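Local coordinates for protein alpha-1,2-mannosidase (PDB 2WW2) that cleaves alpha-mannosidic bonds with inversion of anomeric configuration, as a member of a calcium-dependent family of glycoside hydrolases from a human gut symbiont, at residues G330-F335 with G583-Q588. Residues are numbered along the deposited sequence; the frame is centred on the assembly and turned at random. Where two conformers were deposited one is given.
Sequences GFWDTF and GNQPVQ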
ATOM      1  N   GLY A 330      30.199  12.195   3.875  1.00  8.87           N
ATOM      2  CA  GLY A 330      30.035  10.929   3.162  1.00  9.43           C
ATOM      3  C   GLY A 330      29.954  11.189   1.662  1.00  9.36           C
ATOM      4  O   GLY A 330      28.913  11.608   1.143  1.00 10.66           O
ATOM      5  N   PHE A 331      31.047  10.930   0.964  1.00  8.48           N
ATOM      6  CA  PHE A 331      31.097  11.205  -0.459  1.00  8.93           C
ATOM      7  C   PHE A 331      30.007  10.460  -1.229  1.00  8.44           C
ATOM      8  O   PHE A 331      29.566  10.939  -2.257  1.00  8.19           O
ATOM      9  CB  PHE A 331      32.464  10.867  -1.039  1.00  8.08           C
ATOM     10  CG  PHE A 331      33.590  11.729  -0.519  1.00  7.58           C
ATOM     11  CD1 PHE A 331      33.352  13.023  -0.049  1.00  8.40           C
ATOM     12  CD2 PHE A 331      34.904  11.258  -0.554  1.00  8.51           C
ATOM     13  CE1 PHE A 331      34.393  13.810   0.414  1.00  8.67           C
ATOM     14  CE2 PHE A 331      35.979  12.065  -0.096  1.00  9.26           C
ATOM     15  CZ  PHE A 331      35.715  13.327   0.387  1.00  7.60           C
ATOM     16  N   TRP A 332      29.587   9.294  -0.729  1.00  8.82           N
ATOM     17  CA  TRP A 332      28.512   8.529  -1.361  1.00  9.44           C
ATOM     18  C   TRP A 332      27.295   9.417  -1.543  1.00  9.89           C
ATOM     19  O   TRP A 332      26.541   9.307  -2.515  1.00 10.27           O
ATOM     20  CB  TRP A 332      28.137   7.296  -0.518  1.00  9.30           C
ATOM     21  CG  TRP A 332      27.036   6.499  -1.137  1.00  9.72           C
ATOM     22  CD1 TRP A 332      27.120   5.679  -2.237  1.00  8.44           C
ATOM     23  CD2 TRP A 332      25.669   6.476  -0.723  1.00 10.19           C
ATOM     24  NE1 TRP A 332      25.890   5.122  -2.509  1.00  8.83           N
ATOM     25  CE2 TRP A 332      24.980   5.595  -1.595  1.00 10.79           C
ATOM     26  CE3 TRP A 332      24.958   7.109   0.308  1.00 12.75           C
ATOM     27  CZ2 TRP A 332      23.606   5.333  -1.467  1.00 12.52           C
ATOM     28  CZ3 TRP A 332      23.594   6.854   0.433  1.00 13.54           C
ATOM     29  CH2 TRP A 332      22.932   5.973  -0.448  1.00 14.27           C
ATOM     30  N   ASP A 333      27.100  10.321  -0.604  1.00 10.17           N
ATOM     31  CA  ASP A 333      25.997  11.288  -0.702  0.50  9.92           C
ATOM     32  C   ASP A 333      26.419  12.544  -1.451  1.00 10.26           C
ATOM     33  O   ASP A 333      25.722  13.015  -2.377  1.00 10.60           O
ATOM     34  CB  ASP A 333      25.520  11.718   0.684  0.50 10.23           C
ATOM     35  CG  ASP A 333      24.429  10.823   1.234  0.50  9.91           C
ATOM     36  OD1 ASP A 333      23.445  10.533   0.515  0.50 12.27           O
ATOM     37  OD2 ASP A 333      24.551  10.430   2.394  0.50 10.73           O
ATOM     38  N   THR A 334      27.544  13.112  -1.042  1.00  8.95           N
ATOM     39  CA  THR A 334      27.875  14.484  -1.463  1.00  8.97           C
ATOM     40  C   THR A 334      28.520  14.619  -2.860  1.00  8.24           C
ATOM     41  O   THR A 334      28.627  15.717  -3.364  1.00  7.85           O
ATOM     42  CB  THR A 334      28.744  15.196  -0.400  1.00  8.59           C
ATOM     43  OG1 THR A 334      29.989  14.491  -0.252  1.00  8.72           O
ATOM     44  CG2 THR A 334      27.996  15.249   0.951  1.00  8.64           C
ATOM     45  N   PHE A 335      28.940  13.518  -3.491  1.00  8.62           N
ATOM     46  CA  PHE A 335      29.514  13.642  -4.846  1.00  8.57           C
ATOM     47  C   PHE A 335      28.455  14.056  -5.868  1.00  8.91           C
ATOM     48  O   PHE A 335      28.780  14.616  -6.912  1.00  9.27           O
ATOM     49  CB  PHE A 335      30.176  12.331  -5.308  1.00  8.45           C
ATOM     50  CG  PHE A 335      29.224  11.360  -6.000  1.00  9.32           C
ATOM     51  CD1 PHE A 335      28.903  11.512  -7.342  1.00  9.80           C
ATOM     52  CD2 PHE A 335      28.703  10.259  -5.316  1.00 10.84           C
ATOM     53  CE1 PHE A 335      28.038  10.602  -7.985  1.00  9.90           C
ATOM     54  CE2 PHE A 335      27.854   9.340  -5.962  1.00 11.18           C
ATOM     55  CZ  PHE A 335      27.515   9.529  -7.289  1.00 11.62           C
ATOM     56  N   GLY A 583      14.746  11.747  -3.020  1.00 18.14           N
ATOM     57  CA  GLY A 583      15.796  11.730  -2.020  1.00 17.78           C
ATOM     58  C   GLY A 583      16.595  10.442  -2.072  1.00 17.92           C
ATOM     59  O   GLY A 583      17.762  10.417  -1.675  1.00 18.04           O
ATOM     60  N   ASN A 584      15.971   9.368  -2.543  1.00 16.60           N
ATOM     61  CA  ASN A 584      16.683   8.105  -2.638  1.00 16.68           C
ATOM     62  C   ASN A 584      17.823   8.264  -3.641  1.00 16.13           C
ATOM     63  O   ASN A 584      17.612   8.648  -4.797  1.00 16.29           O
ATOM     64  CB  ASN A 584      15.738   6.955  -2.980  1.00 16.97           C
ATOM     65  CG  ASN A 584      16.398   5.580  -2.827  1.00 19.48           C
ATOM     66  OD1 ASN A 584      16.042   4.782  -1.945  1.00 22.21           O
ATOM     67  ND2 ASN A 584      17.345   5.296  -3.700  1.00 22.69           N
ATOM     68  N   GLN A 585      19.038   8.009  -3.175  1.00 15.38           N
ATOM     69  CA  GLN A 585      20.247   8.417  -3.899  1.00 14.96           C
ATOM     70  C   GLN A 585      20.318   7.981  -5.373  1.00 14.00           C
ATOM     71  O   GLN A 585      20.532   8.819  -6.252  1.00 14.09           O
ATOM     72  CB  GLN A 585      21.507   8.001  -3.112  1.00 15.25           C
ATOM     73  CG  GLN A 585      21.818   8.896  -1.885  1.00 17.55           C
ATOM     74  CD  GLN A 585      20.918   8.612  -0.674  1.00 20.03           C
ATOM     75  OE1 GLN A 585      20.099   7.697  -0.685  1.00 21.45           O
ATOM     76  NE2 GLN A 585      21.082   9.398   0.372  1.00 23.22           N
ATOM     77  N   PRO A 586      20.161   6.675  -5.656  1.00 13.30           N
ATOM     78  CA  PRO A 586      20.302   6.257  -7.044  1.00 13.45           C
ATOM     79  C   PRO A 586      19.238   6.810  -8.002  1.00 13.43           C
ATOM     80  O   PRO A 586      19.387   6.638  -9.206  1.00 13.70           O
ATOM     81  CB  PRO A 586      20.208   4.724  -6.966  1.00 13.44           C
ATOM     82  CG  PRO A 586      19.463   4.464  -5.681  1.00 13.28           C
ATOM     83  CD  PRO A 586      19.977   5.519  -4.755  1.00 13.23           C
ATOM     84  N   VAL A 587      18.169   7.427  -7.496  1.00 12.96           N
ATOM     85  CA  VAL A 587      17.212   8.073  -8.405  1.00 13.24           C
ATOM     86  C   VAL A 587      17.162   9.600  -8.277  1.00 13.08           C
ATOM     87  O   VAL A 587      16.302  10.221  -8.883  1.00 13.90           O
ATOM     88  CB  VAL A 587      15.776   7.486  -8.314  1.00 13.37           C
ATOM     89  CG1 VAL A 587      15.761   6.051  -8.816  1.00 13.89           C
ATOM     90  CG2 VAL A 587      15.236   7.595  -6.903  1.00 14.01           C
ATOM     91  N   GLN A 588      18.085  10.210  -7.533  1.00 13.03           N
ATOM     92  CA  GLN A 588      18.112  11.687  -7.429  1.00 14.40           C
ATOM     93  C   GLN A 588      18.192  12.379  -8.807  1.00 13.70           C
ATOM     94  O   GLN A 588      17.633  13.447  -9.007  1.00 14.06           O
ATOM     95  CB  GLN A 588      19.284  12.158  -6.558  1.00 14.70           C
ATOM     96  CG  GLN A 588      19.045  11.957  -5.065  1.00 17.59           C
ATOM     97  CD  GLN A 588      20.261  12.316  -4.207  1.00 18.59           C
ATOM     98  OE1 GLN A 588      21.263  12.844  -4.710  1.00 18.68           O
ATOM     99  NE2 GLN A 588      20.168  12.040  -2.910  1.00 17.25           N
TER
HETATM  100  O   HOH W   1      22.686  12.578  -1.650  1.00 23.91           O
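Q585 carries this contact: its side chain lies across the indole of W332 and donates an amide N-H to the carboxylate of D333. Segment 583-588 starts at G583. The backbone there turns to a positive phi of 108°, where a side chain would strike the preceding carbonyl oxygen. Q588 NE2 donates to G583 O at 3.2 Å, from above the carbonyl plane. In Q585, CG stands anti to the carbonyl carbon (chi1 -76°), which lays it over one face of the six-membered ring, 3.4 Å from W332 CH2. The bend at chi2 then turns the amide toward D333. The amide stays on that side of the ring but runs out past its CH2-CZ3 edge, its plane 33° from the ring. Q585 NE2 reaches D333 OD1 at 2.6 Å. OD1 accepts with its syn lone pair, but lies somewhat out of the amide plane. D333 was modelled in two conformers; the bonds described are those of one. With an alanine at Q585, the indole would probably lose the cover of CG and the amide, and D333 OD1 its direct amide donor. Q588 NE2 also donates to a water, 2.9 Å away, which donates in turn to D333 O and to D333 OD1. D333 OD2 instead bonds a glycerol, probably from the crystallisation liquor, which may mark a pocket. The contact is buried within the catalytic domain, whose family has an (alpha/alpha)6-barrel fold. Strand 326-330 runs directly into helix 331-334, with G330 as its N-cap. R336 makes a cation-pi contact with W332. F331 and F335 pack on helix 383-393, while W332 and P586 both touch W522 of helix 519-522. In the chain, the loop of Q585 follows helix 565-577 and precedes helix 600-613.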